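Local atomic coordinates of probable FAD-dependent oxidoreductase PA4991 (Pseudomonas aeruginosa PAO1, PDB entry 5EZ7), a protein that binds one FAD per subunit and probably works as an oxidoreductase on a substrate still unknown, showing neither amino-acid oxidase nor glycerol-3-phosphate dehydrogenase activity. Residues A[45-50]-A[383-388]; A[229-234]-A[268-273]. All blocks are in the same frame, centred on the assembly; numbering follows the deposited sequence.

Interaction 1 of 2, residues A[45-50]-A[383-388]; sequences QSVKSQ and AEPAWE. With FAD (flavin-adenine dinucleotide), chain B.
The FAD-binding loop between strands 33-37 and 52-53 carries Val47, whose side chain packs on Pro385 at the N-cap position of the C-terminal helix 386-389. With CG1 anti to the backbone N (chi1 176°), that methyl reaches the proline backbone, CG1 to Pro385 CA 3.6 Å, while CG2 meets Ala383 CB more loosely. No direct hydrogen bond joins the segments. A water does instead: it donates to Val47 O at 2.8 Å and accepts from Ala386 N at 2.9 Å. Beside it, the indole of Trp387 has Pro385 CB and this water over one face, both toward the rim, and brings its CH2 edge near Ser49 O.

The other side of the loop grips the cofactor. Ser46 OG donates to FAD O1A at 2.7 Å, accepts from FAD O4' of the ribityl chain and is also bonded to Ile17 N; Ser46 N donates to O1A too. Gln45 holds O2A twice, through N (173° at the hydrogen) and through NE2. Ser46 O takes both Ser49 N and Ser49 OG. The negative charge on the adenosine-side phosphate is thus probably offset by uncharged N-H and O-H donors, whereas the C-terminal segment backs the loop through apolar contact and one water.

Interaction 2 of 2, residues A[229-234]-A[268-273]; sequences LHMVMV and VWYLGG. With FAD (flavin-adenine dinucleotide), chain B.
Met231 and Tyr270 meet on neighbouring antiparallel strands, 224-236 and 267-272, of the large mixed sheet beside the flavin. Backbone bonds set the register. The hydrogen-bonded pair Val232 and Leu271 exchanges N-H...O bonds both ways, with Leu271 N to Val232 O at 2.9 Å the shorter; Val234 and Trp269 do the same. Between them Met233 and Tyr270 form the non-hydrogen-bonded pair. CA-H...O contacts add to this, the closer from Val268 CA to Val234 O at 3.2 Å.

Aromatic contacts gather on the face bearing Met233 and Tyr270. Met231 bends back at chi2 and chi3 (-61° and -73°), which swings CE over one face of the Tyr270 ring, 3.9 Å from its centroid, in a CH-pi contact. The two side chains cross at about a right angle, and Met231 CB touches the ring at CE1. Met233 instead runs alongside the tyrosine, its CG 3.7 Å from Tyr270 CD1, and both sulfurs make oblique Met-aromatic contacts.

Apolar packing fills in the rest. Met231 CE also lies 3.4 Å from Gly272 CA, a spot where there is no side chain to block it. On the opposite face Val232 meets Leu271, and helix 285-299 covers both.

Toward the cofactor, Met231 CG and Leu229 CD1 each approach the flavin methyl C7M at 3.6 Å, and Tyr270 OH, whose polar partner is Lys48 O, lies near it. The C7M methyl thus sits among a thioether, a leucine methyl and the tyrosine hydroxyl, with the Lys48 carbonyl oxygen also close, a mixed set of groups, all of them uncharged.

Both interactions touch the FAD, with their centres about 11 Å apart: residues 45-50 of interaction 1 run from the pyrophosphate to the isoalloxazine, where Gln50 N comes 3.1 Å from flavin N5, while interaction 2 meets the dimethyl end at C7M. Tyr270 joins them. Its hydroxyl makes a probable hydrogen bond to Lys48 O at 2.6 Å, and its ring meets that of Trp387 edge-to-face, with Tyr270 CD2 3.4 Å from Trp387 CZ3. Gln50 adds packing against the same strand. The loop, the C-terminal segment and the sheet thus meet at Tyr270, which touches both segments of interaction 1 and lies beside the flavin methyl.

Interaction 1 of 2, residues A[45-50]-A[383-388]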
ATOM      1  N   GLN A  45       4.889  -4.169   1.531  1.00 24.65           N
ATOM      2  CA  GLN A  45       4.507  -3.746   0.201  1.00 23.80           C
ATOM      3  C   GLN A  45       4.234  -2.263   0.037  1.00 24.91           C
ATOM      4  O   GLN A  45       4.468  -1.716  -1.033  1.00 24.67           O
ATOM      5  CB  GLN A  45       3.249  -4.476  -0.205  1.00 22.55           C
ATOM      6  CG  GLN A  45       3.374  -5.990  -0.239  1.00 22.27           C
ATOM      7  CD  GLN A  45       1.995  -6.649  -0.258  1.00 22.34           C
ATOM      8  OE1 GLN A  45       1.376  -6.830  -1.307  1.00 21.31           O
ATOM      9  NE2 GLN A  45       1.497  -6.971   0.925  1.00 22.58           N
ATOM     10  N   SER A  46       3.693  -1.621   1.073  1.00 25.53           N
ATOM     11  CA  SER A  46       3.160  -0.253   0.941  1.00 25.84           C
ATOM     12  C   SER A  46       4.109   0.836   0.450  1.00 26.18           C
ATOM     13  O   SER A  46       3.786   1.553  -0.488  1.00 26.94           O
ATOM     14  CB  SER A  46       2.555   0.210   2.253  1.00 24.53           C
ATOM     15  OG  SER A  46       1.458  -0.610   2.511  1.00 24.62           O
ATOM     16  N   VAL A  47       5.246   0.975   1.097  1.00 27.19           N
ATOM     17  CA  VAL A  47       6.224   2.001   0.705  1.00 29.24           C
ATOM     18  C   VAL A  47       6.909   1.598  -0.584  1.00 28.20           C
ATOM     19  O   VAL A  47       7.542   2.435  -1.183  1.00 27.57           O
ATOM     20  CB  VAL A  47       7.235   2.275   1.846  1.00 31.73           C
ATOM     21  CG1 VAL A  47       8.311   3.249   1.484  1.00 33.36           C
ATOM     22  CG2 VAL A  47       6.512   2.984   2.957  1.00 35.35           C
ATOM     23  N   LYS A  48       6.802   0.316  -0.973  1.00 27.21           N
ATOM     24  CA  LYS A  48       7.289  -0.155  -2.259  1.00 27.52           C
ATOM     25  C   LYS A  48       6.269  -0.056  -3.387  1.00 26.57           C
ATOM     26  O   LYS A  48       6.589  -0.389  -4.528  1.00 26.62           O
ATOM     27  CB  LYS A  48       7.785  -1.597  -2.155  1.00 28.21           C
ATOM     28  CG  LYS A  48       8.921  -1.772  -1.165  1.00 29.51           C
ATOM     29  CD  LYS A  48       9.315  -3.235  -1.158  1.00 31.99           C
ATOM     30  CE  LYS A  48      10.529  -3.524  -0.271  1.00 32.89           C
ATOM     31  NZ  LYS A  48      10.057  -3.733   1.117  1.00 32.68           N
ATOM     32  N   SER A  49       5.056   0.404  -3.104  1.00 25.00           N
ATOM     33  CA  SER A  49       4.091   0.565  -4.166  1.00 25.19           C
ATOM     34  C   SER A  49       4.449   1.755  -5.052  1.00 24.79           C
ATOM     35  O   SER A  49       5.362   2.546  -4.740  1.00 25.17           O
ATOM     36  CB  SER A  49       2.657   0.727  -3.628  1.00 25.94           C
ATOM     37  OG  SER A  49       2.475   1.884  -2.826  1.00 25.45           O
ATOM     38  N   GLN A  50       3.718   1.880  -6.141  1.00 24.63           N
ATOM     39  CA  GLN A  50       3.861   3.035  -7.026  1.00 25.77           C
ATOM     40  C   GLN A  50       2.929   4.166  -6.593  1.00 26.51           C
ATOM     41  O   GLN A  50       3.005   5.254  -7.131  1.00 28.26           O
ATOM     42  CB  GLN A  50       3.646   2.637  -8.486  1.00 25.58           C
ATOM     43  CG  GLN A  50       4.732   1.699  -9.011  1.00 25.60           C
ATOM     44  CD  GLN A  50       4.858   1.706 -10.551  1.00 25.83           C
ATOM     45  OE1 GLN A  50       4.319   0.843 -11.228  1.00 25.12           O
ATOM     46  NE2 GLN A  50       5.555   2.695 -11.085  1.00 25.64           N
ATOM     47  N   ALA A 383       9.474   3.146   7.584  1.00 28.14           N
ATOM     48  CA  ALA A 383      10.296   2.612   6.508  1.00 27.95           C
ATOM     49  C   ALA A 383      10.755   3.734   5.573  1.00 28.18           C
ATOM     50  O   ALA A 383      10.024   4.694   5.337  1.00 26.38           O
ATOM     51  CB  ALA A 383       9.523   1.586   5.707  1.00 26.66           C
ATOM     52  N   GLU A 384      11.957   3.582   5.039  1.00 30.03           N
ATOM     53  CA  GLU A 384      12.420   4.418   3.943  1.00 33.01           C
ATOM     54  C   GLU A 384      12.024   3.794   2.604  1.00 30.29           C
ATOM     55  O   GLU A 384      11.975   2.598   2.471  1.00 28.20           O
ATOM     56  CB  GLU A 384      13.935   4.556   3.962  1.00 39.04           C
ATOM     57  CG  GLU A 384      14.502   5.194   5.232  1.00 43.85           C
ATOM     58  CD  GLU A 384      15.960   5.641   5.067  1.00 47.54           C
ATOM     59  OE1 GLU A 384      16.231   6.559   4.242  1.00 47.17           O
ATOM     60  OE2 GLU A 384      16.820   5.090   5.801  1.00 53.01           O
ATOM     61  N   PRO A 385      11.740   4.622   1.596  1.00 29.02           N
ATOM     62  CA  PRO A 385      11.543   4.069   0.260  1.00 28.68           C
ATOM     63  C   PRO A 385      12.829   3.458  -0.309  1.00 28.00           C
ATOM     64  O   PRO A 385      13.890   3.909   0.016  1.00 28.21           O
ATOM     65  CB  PRO A 385      11.131   5.291  -0.538  1.00 29.22           C
ATOM     66  CG  PRO A 385      11.767   6.444   0.171  1.00 29.97           C
ATOM     67  CD  PRO A 385      11.683   6.093   1.606  1.00 29.28           C
ATOM     68  N   ALA A 386      12.719   2.425  -1.125  1.00 30.07           N
ATOM     69  CA  ALA A 386      13.902   1.726  -1.746  1.00 32.61           C
ATOM     70  C   ALA A 386      14.862   2.653  -2.565  1.00 34.33           C
ATOM     71  O   ALA A 386      16.077   2.500  -2.534  1.00 37.45           O
ATOM     72  CB  ALA A 386      13.409   0.584  -2.613  1.00 31.87           C
ATOM     73  N   TRP A 387      14.306   3.647  -3.231  1.00 35.37           N
ATOM     74  CA  TRP A 387      15.102   4.663  -3.931  1.00 37.65           C
ATOM     75  C   TRP A 387      16.071   5.471  -3.043  1.00 41.95           C
ATOM     76  O   TRP A 387      17.092   5.978  -3.560  1.00 45.94           O
ATOM     77  CB  TRP A 387      14.255   5.621  -4.793  1.00 35.94           C
ATOM     78  CG  TRP A 387      12.901   5.948  -4.355  1.00 34.61           C
ATOM     79  CD1 TRP A 387      12.496   7.063  -3.734  1.00 34.93           C
ATOM     80  CD2 TRP A 387      11.730   5.174  -4.591  1.00 34.29           C
ATOM     81  NE1 TRP A 387      11.143   7.016  -3.517  1.00 34.16           N
ATOM     82  CE2 TRP A 387      10.654   5.868  -4.056  1.00 33.46           C
ATOM     83  CE3 TRP A 387      11.499   3.946  -5.202  1.00 34.85           C
ATOM     84  CZ2 TRP A 387       9.367   5.369  -4.076  1.00 35.03           C
ATOM     85  CZ3 TRP A 387      10.218   3.463  -5.235  1.00 34.43           C
ATOM     86  CH2 TRP A 387       9.175   4.161  -4.678  1.00 34.71           C
ATOM     87  N   GLU A 388      15.791   5.604  -1.744  1.00 41.47           N
ATOM     88  CA  GLU A 388      16.789   6.179  -0.847  1.00 43.33           C
ATOM     89  C   GLU A 388      17.799   5.137  -0.391  1.00 43.48           C
ATOM     90  O   GLU A 388      18.970   5.442  -0.270  1.00 47.17           O
ATOM     91  CB  GLU A 388      16.156   6.957   0.315  1.00 44.57           C
ATOM     92  CG  GLU A 388      15.370   8.199  -0.146  1.00 44.77           C
ATOM     93  CD  GLU A 388      16.226   9.335  -0.753  1.00 47.54           C
ATOM     94  OE1 GLU A 388      15.622  10.233  -1.410  1.00 48.05           O
ATOM     95  OE2 GLU A 388      17.485   9.374  -0.584  1.00 47.60           O
TER
HETATM   96  PA  FAD B 401       1.969  -4.412   3.819  1.00 21.83           P
HETATM   97  O1A FAD B 401       2.252  -3.038   3.307  1.00 22.23           O
HETATM   98  O2A FAD B 401       2.802  -5.582   3.373  1.00 22.92           O
HETATM   99  O5B FAD B 401       1.986  -4.314   5.402  1.00 22.00           O
HETATM  100  C5B FAD B 401       1.993  -5.456   6.235  1.00 21.75           C
HETATM  101  C4B FAD B 401       2.682  -5.031   7.514  1.00 22.00           C
HETATM  102  O4B FAD B 401       2.557  -6.078   8.491  1.00 22.11           O
HETATM  103  C3B FAD B 401       4.171  -4.754   7.287  1.00 21.47           C
HETATM  104  O3B FAD B 401       4.518  -3.435   7.716  1.00 20.71           O
HETATM  105  C2B FAD B 401       4.855  -5.830   8.108  1.00 21.75           C
HETATM  106  O2B FAD B 401       6.100  -5.444   8.685  1.00 21.59           O
HETATM  107  C1B FAD B 401       3.797  -6.172   9.160  1.00 22.29           C
HETATM  108  N9A FAD B 401       3.929  -7.532   9.697  1.00 23.63           N
HETATM  109  C8A FAD B 401       4.170  -8.652   8.993  1.00 23.09           C
HETATM  110  N7A FAD B 401       4.233  -9.709   9.821  1.00 22.98           N
HETATM  111  C5A FAD B 401       4.021  -9.271  11.067  1.00 22.53           C
HETATM  112  C6A FAD B 401       3.969  -9.892  12.398  1.00 22.02           C
HETATM  113  N6A FAD B 401       4.145 -11.217  12.504  1.00 21.48           N
HETATM  114  N1A FAD B 401       3.723  -9.109  13.462  1.00 21.89           N
HETATM  115  C2A FAD B 401       3.543  -7.782  13.328  1.00 23.02           C
HETATM  116  N3A FAD B 401       3.584  -7.145  12.139  1.00 23.01           N
HETATM  117  C4A FAD B 401       3.820  -7.833  10.995  1.00 23.21           C
HETATM  118  N1  FAD B 401      -1.550  -0.733  -5.182  1.00 25.77           N
HETATM  119  C2  FAD B 401      -2.127   0.368  -5.708  1.00 27.75           C
HETATM  120  O2  FAD B 401      -3.315   0.634  -5.406  1.00 27.67           O
HETATM  121  N3  FAD B 401      -1.473   1.191  -6.546  1.00 28.72           N
HETATM  122  C4  FAD B 401      -0.214   0.975  -6.918  1.00 27.76           C
HETATM  123  O4  FAD B 401       0.376   1.759  -7.686  1.00 30.67           O
HETATM  124  C4X FAD B 401       0.481  -0.202  -6.386  1.00 26.84           C
HETATM  125  N5  FAD B 401       1.755  -0.474  -6.728  1.00 25.45           N
HETATM  126  C5X FAD B 401       2.386  -1.549  -6.224  1.00 25.90           C
HETATM  127  C6  FAD B 401       3.706  -1.784  -6.590  1.00 26.70           C
HETATM  128  C7  FAD B 401       4.392  -2.874  -6.093  1.00 27.46           C
HETATM  129  C7M FAD B 401       5.820  -3.096  -6.489  1.00 28.68           C
HETATM  130  C8  FAD B 401       3.718  -3.788  -5.137  1.00 27.98           C
HETATM  131  C8M FAD B 401       4.419  -4.993  -4.546  1.00 29.21           C
HETATM  132  C9  FAD B 401       2.401  -3.557  -4.784  1.00 26.84           C
HETATM  133  C9A FAD B 401       1.692  -2.469  -5.287  1.00 26.41           C
HETATM  134  N10 FAD B 401       0.339  -2.199  -4.935  1.00 25.88           N
HETATM  135  C10 FAD B 401      -0.285  -1.062  -5.460  1.00 25.92           C
HETATM  136  C1' FAD B 401      -0.394  -3.040  -4.003  1.00 25.48           C
HETATM  137  C2' FAD B 401      -0.146  -2.514  -2.600  1.00 24.66           C
HETATM  138  O2' FAD B 401       1.237  -2.196  -2.393  1.00 25.37           O
HETATM  139  C3' FAD B 401      -0.630  -3.508  -1.554  1.00 24.13           C
HETATM  140  O3' FAD B 401      -1.929  -3.994  -1.946  1.00 24.08           O
HETATM  141  C4' FAD B 401      -0.728  -2.849  -0.180  1.00 22.82           C
HETATM  142  O4' FAD B 401       0.351  -1.943   0.051  1.00 23.27           O
HETATM  143  C5' FAD B 401      -0.717  -3.881   0.931  1.00 22.30           C
HETATM  144  O5' FAD B 401      -0.971  -3.225   2.181  1.00 20.74           O
HETATM  145  P   FAD B 401      -0.899  -4.080   3.529  1.00 20.30           P
HETATM  146  O1P FAD B 401      -0.893  -3.125   4.694  1.00 21.17           O
HETATM  147  O2P FAD B 401      -1.955  -5.120   3.418  1.00 20.45           O
HETATM  148  O3P FAD B 401       0.489  -4.868   3.382  1.00 20.67           O
HETATM  149  O   HOH W   1      10.083   1.839  -2.141  1.00 31.92           O

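Interaction 2 of 2, residues A[229-234]-A[268-273]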
ATOM      1  N   LEU A 229       7.007  -9.519  -8.091  1.00 30.65           N
ATOM      2  CA  LEU A 229       7.293  -8.479  -9.087  1.00 30.95           C
ATOM      3  C   LEU A 229       8.806  -8.271  -9.133  1.00 31.23           C
ATOM      4  O   LEU A 229       9.480  -8.458  -8.121  1.00 32.66           O
ATOM      5  CB  LEU A 229       6.602  -7.168  -8.691  1.00 29.54           C
ATOM      6  CG  LEU A 229       5.098  -7.109  -8.982  1.00 29.86           C
ATOM      7  CD1 LEU A 229       4.510  -5.913  -8.298  1.00 29.53           C
ATOM      8  CD2 LEU A 229       4.773  -7.022 -10.466  1.00 30.42           C
ATOM      9  N   HIS A 230       9.340  -7.892 -10.297  1.00 30.93           N
ATOM     10  CA  HIS A 230      10.749  -7.406 -10.461  1.00 29.40           C
ATOM     11  C   HIS A 230      10.755  -5.962 -10.968  1.00 27.68           C
ATOM     12  O   HIS A 230      10.826  -5.706 -12.177  1.00 27.39           O
ATOM     13  CB  HIS A 230      11.508  -8.279 -11.454  1.00 30.19           C
ATOM     14  CG  HIS A 230      13.001  -8.184 -11.348  1.00 30.35           C
ATOM     15  ND1 HIS A 230      13.837  -8.957 -12.119  1.00 31.51           N
ATOM     16  CD2 HIS A 230      13.806  -7.458 -10.540  1.00 30.09           C
ATOM     17  CE1 HIS A 230      15.093  -8.718 -11.791  1.00 32.15           C
ATOM     18  NE2 HIS A 230      15.102  -7.816 -10.829  1.00 31.27           N
ATOM     19  N   MET A 231      10.666  -5.031 -10.029  1.00 25.88           N
ATOM     20  CA  MET A 231      10.587  -3.614 -10.331  1.00 24.89           C
ATOM     21  C   MET A 231      11.972  -3.083 -10.647  1.00 25.10           C
ATOM     22  O   MET A 231      12.948  -3.589 -10.112  1.00 24.66           O
ATOM     23  CB  MET A 231      10.049  -2.846  -9.121  1.00 24.62           C
ATOM     24  CG  MET A 231       8.677  -3.272  -8.600  1.00 24.59           C
ATOM     25  SD  MET A 231       7.325  -3.087  -9.766  1.00 25.44           S
ATOM     26  CE  MET A 231       7.189  -1.296  -9.718  1.00 25.32           C
ATOM     27  N   VAL A 232      12.046  -2.038 -11.488  1.00 25.31           N
ATOM     28  CA  VAL A 232      13.293  -1.431 -11.910  1.00 25.44           C
ATOM     29  C   VAL A 232      13.292   0.017 -11.456  1.00 25.34           C
ATOM     30  O   VAL A 232      12.279   0.681 -11.504  1.00 24.59           O
ATOM     31  CB  VAL A 232      13.473  -1.505 -13.443  1.00 26.44           C
ATOM     32  CG1 VAL A 232      14.831  -0.932 -13.851  1.00 27.21           C
ATOM     33  CG2 VAL A 232      13.405  -2.937 -13.907  1.00 26.96           C
ATOM     34  N   MET A 233      14.436   0.509 -10.995  1.00 26.43           N
ATOM     35  CA  MET A 233      14.570   1.922 -10.597  1.00 26.68           C
ATOM     36  C   MET A 233      15.711   2.542 -11.429  1.00 27.11           C
ATOM     37  O   MET A 233      16.794   1.943 -11.529  1.00 26.61           O
ATOM     38  CB  MET A 233      14.906   2.056  -9.107  1.00 27.85           C
ATOM     39  CG  MET A 233      13.816   1.635  -8.133  1.00 28.91           C
ATOM     40  SD  MET A 233      14.305   1.598  -6.378  1.00 31.12           S
ATOM     41  CE  MET A 233      15.323   0.158  -6.321  1.00 30.94           C
ATOM     42  N   VAL A 234      15.464   3.724 -12.015  1.00 26.95           N
ATOM     43  CA  VAL A 234      16.512   4.525 -12.666  1.00 27.79           C
ATOM     44  C   VAL A 234      16.649   5.852 -11.938  1.00 27.44           C
ATOM     45  O   VAL A 234      15.657   6.552 -11.744  1.00 26.68           O
ATOM     46  CB  VAL A 234      16.171   4.911 -14.116  1.00 28.47           C
ATOM     47  CG1 VAL A 234      17.435   5.285 -14.871  1.00 29.84           C
ATOM     48  CG2 VAL A 234      15.450   3.802 -14.799  1.00 29.03           C
ATOM     49  N   VAL A 268      13.929   9.635  -9.291  1.00 30.55           N
ATOM     50  CA  VAL A 268      13.984   8.245  -9.654  1.00 30.88           C
ATOM     51  C   VAL A 268      12.706   7.916 -10.409  1.00 30.14           C
ATOM     52  O   VAL A 268      11.614   8.290  -9.979  1.00 30.53           O
ATOM     53  CB  VAL A 268      14.113   7.322  -8.414  1.00 31.05           C
ATOM     54  CG1 VAL A 268      14.107   5.857  -8.808  1.00 29.88           C
ATOM     55  CG2 VAL A 268      15.391   7.645  -7.638  1.00 32.65           C
ATOM     56  N   TRP A 269      12.872   7.236 -11.535  1.00 28.80           N
ATOM     57  CA  TRP A 269      11.767   6.644 -12.271  1.00 27.99           C
ATOM     58  C   TRP A 269      11.651   5.206 -11.818  1.00 27.60           C
ATOM     59  O   TRP A 269      12.591   4.435 -11.964  1.00 28.27           O
ATOM     60  CB  TRP A 269      12.028   6.623 -13.792  1.00 27.38           C
ATOM     61  CG  TRP A 269      11.724   7.869 -14.539  1.00 27.38           C
ATOM     62  CD1 TRP A 269      10.987   8.935 -14.110  1.00 27.55           C
ATOM     63  CD2 TRP A 269      12.103   8.159 -15.892  1.00 27.60           C
ATOM     64  NE1 TRP A 269      10.898   9.876 -15.104  1.00 28.26           N
ATOM     65  CE2 TRP A 269      11.576   9.423 -16.211  1.00 28.35           C
ATOM     66  CE3 TRP A 269      12.850   7.467 -16.869  1.00 27.91           C
ATOM     67  CZ2 TRP A 269      11.772  10.023 -17.477  1.00 29.22           C
ATOM     68  CZ3 TRP A 269      13.047   8.064 -18.126  1.00 28.75           C
ATOM     69  CH2 TRP A 269      12.504   9.324 -18.411  1.00 29.17           C
ATOM     70  N   TYR A 270      10.478   4.854 -11.340  1.00 27.30           N
ATOM     71  CA  TYR A 270      10.166   3.544 -10.822  1.00 26.84           C
ATOM     72  C   TYR A 270       9.284   2.851 -11.855  1.00 27.02           C
ATOM     73  O   TYR A 270       8.224   3.384 -12.224  1.00 26.90           O
ATOM     74  CB  TYR A 270       9.435   3.750  -9.496  1.00 26.55           C
ATOM     75  CG  TYR A 270       9.261   2.556  -8.611  1.00 27.24           C
ATOM     76  CD1 TYR A 270      10.171   1.520  -8.588  1.00 27.82           C
ATOM     77  CD2 TYR A 270       8.187   2.496  -7.720  1.00 27.96           C
ATOM     78  CE1 TYR A 270       9.991   0.422  -7.736  1.00 28.18           C
ATOM     79  CE2 TYR A 270       8.005   1.414  -6.879  1.00 27.81           C
ATOM     80  CZ  TYR A 270       8.910   0.370  -6.890  1.00 27.41           C
ATOM     81  OH  TYR A 270       8.736  -0.716  -6.044  1.00 27.87           O
ATOM     82  N   LEU A 271       9.725   1.684 -12.326  1.00 26.72           N
ATOM     83  CA  LEU A 271       9.066   0.995 -13.401  1.00 27.91           C
ATOM     84  C   LEU A 271       8.407  -0.297 -12.973  1.00 27.01           C
ATOM     85  O   LEU A 271       9.099  -1.262 -12.638  1.00 26.71           O
ATOM     86  CB  LEU A 271      10.055   0.665 -14.526  1.00 30.14           C
ATOM     87  CG  LEU A 271      11.074   1.687 -15.042  1.00 31.91           C
ATOM     88  CD1 LEU A 271      11.852   1.056 -16.193  1.00 33.80           C
ATOM     89  CD2 LEU A 271      10.444   2.980 -15.525  1.00 32.41           C
ATOM     90  N   GLY A 272       7.079  -0.329 -13.080  1.00 26.69           N
ATOM     91  CA  GLY A 272       6.273  -1.559 -12.962  1.00 26.57           C
ATOM     92  C   GLY A 272       5.599  -1.896 -14.265  1.00 28.09           C
ATOM     93  O   GLY A 272       6.129  -1.578 -15.354  1.00 28.56           O
ATOM     94  N   GLY A 273       4.417  -2.503 -14.171  1.00 29.01           N
ATOM     95  CA  GLY A 273       3.733  -3.054 -15.322  1.00 31.57           C
ATOM     96  C   GLY A 273       4.206  -4.453 -15.738  1.00 33.84           C
ATOM     97  O   GLY A 273       4.700  -5.232 -14.913  1.00 34.42           O
TER
HETATM   98  PA  FAD B 401       1.969  -4.412   3.819  1.00 21.83           P
HETATM   99  O1A FAD B 401       2.252  -3.038   3.307  1.00 22.23           O
HETATM  100  O2A FAD B 401       2.802  -5.582   3.373  1.00 22.92           O
HETATM  101  O5B FAD B 401       1.986  -4.314   5.402  1.00 22.00           O
HETATM  102  C5B FAD B 401       1.993  -5.456   6.235  1.00 21.75           C
HETATM  103  C4B FAD B 401       2.682  -5.031   7.514  1.00 22.00           C
HETATM  104  O4B FAD B 401       2.557  -6.078   8.491  1.00 22.11           O
HETATM  105  C3B FAD B 401       4.171  -4.754   7.287  1.00 21.47           C
HETATM  106  O3B FAD B 401       4.518  -3.435   7.716  1.00 20.71           O
HETATM  107  C2B FAD B 401       4.855  -5.830   8.108  1.00 21.75           C
HETATM  108  O2B FAD B 401       6.100  -5.444   8.685  1.00 21.59           O
HETATM  109  C1B FAD B 401       3.797  -6.172   9.160  1.00 22.29           C
HETATM  110  N9A FAD B 401       3.929  -7.532   9.697  1.00 23.63           N
HETATM  111  C8A FAD B 401       4.170  -8.652   8.993  1.00 23.09           C
HETATM  112  N7A FAD B 401       4.233  -9.709   9.821  1.00 22.98           N
HETATM  113  C5A FAD B 401       4.021  -9.271  11.067  1.00 22.53           C
HETATM  114  C6A FAD B 401       3.969  -9.892  12.398  1.00 22.02           C
HETATM  115  N6A FAD B 401       4.145 -11.217  12.504  1.00 21.48           N
HETATM  116  N1A FAD B 401       3.723  -9.109  13.462  1.00 21.89           N
HETATM  117  C2A FAD B 401       3.543  -7.782  13.328  1.00 23.02           C
HETATM  118  N3A FAD B 401       3.584  -7.145  12.139  1.00 23.01           N
HETATM  119  C4A FAD B 401       3.820  -7.833  10.995  1.00 23.21           C
HETATM  120  N1  FAD B 401      -1.550  -0.733  -5.182  1.00 25.77           N
HETATM  121  C2  FAD B 401      -2.127   0.368  -5.708  1.00 27.75           C
HETATM  122  O2  FAD B 401      -3.315   0.634  -5.406  1.00 27.67           O
HETATM  123  N3  FAD B 401      -1.473   1.191  -6.546  1.00 28.72           N
HETATM  124  C4  FAD B 401      -0.214   0.975  -6.918  1.00 27.76           C
HETATM  125  O4  FAD B 401       0.376   1.759  -7.686  1.00 30.67           O
HETATM  126  C4X FAD B 401       0.481  -0.202  -6.386  1.00 26.84           C
HETATM  127  N5  FAD B 401       1.755  -0.474  -6.728  1.00 25.45           N
HETATM  128  C5X FAD B 401       2.386  -1.549  -6.224  1.00 25.90           C
HETATM  129  C6  FAD B 401       3.706  -1.784  -6.590  1.00 26.70           C
HETATM  130  C7  FAD B 401       4.392  -2.874  -6.093  1.00 27.46           C
HETATM  131  C7M FAD B 401       5.820  -3.096  -6.489  1.00 28.68           C
HETATM  132  C8  FAD B 401       3.718  -3.788  -5.137  1.00 27.98           C
HETATM  133  C8M FAD B 401       4.419  -4.993  -4.546  1.00 29.21           C
HETATM  134  C9  FAD B 401       2.401  -3.557  -4.784  1.00 26.84           C
HETATM  135  C9A FAD B 401       1.692  -2.469  -5.287  1.00 26.41           C
HETATM  136  N10 FAD B 401       0.339  -2.199  -4.935  1.00 25.88           N
HETATM  137  C10 FAD B 401      -0.285  -1.062  -5.460  1.00 25.92           C
HETATM  138  C1' FAD B 401      -0.394  -3.040  -4.003  1.00 25.48           C
HETATM  139  C2' FAD B 401      -0.146  -2.514  -2.600  1.00 24.66           C
HETATM  140  O2' FAD B 401       1.237  -2.196  -2.393  1.00 25.37           O
HETATM  141  C3' FAD B 401      -0.630  -3.508  -1.554  1.00 24.13           C
HETATM  142  O3' FAD B 401      -1.929  -3.994  -1.946  1.00 24.08           O
HETATM  143  C4' FAD B 401      -0.728  -2.849  -0.180  1.00 22.82           C
HETATM  144  O4' FAD B 401       0.351  -1.943   0.051  1.00 23.27           O
HETATM  145  C5' FAD B 401      -0.717  -3.881   0.931  1.00 22.30           C
HETATM  146  O5' FAD B 401      -0.971  -3.225   2.181  1.00 20.74           O
HETATM  147  P   FAD B 401      -0.899  -4.080   3.529  1.00 20.30           P
HETATM  148  O1P FAD B 401      -0.893  -3.125   4.694  1.00 21.17           O
HETATM  149  O2P FAD B 401      -1.955  -5.120   3.418  1.00 20.45           O
HETATM  150  O3P FAD B 401       0.489  -4.868   3.382  1.00 20.67           O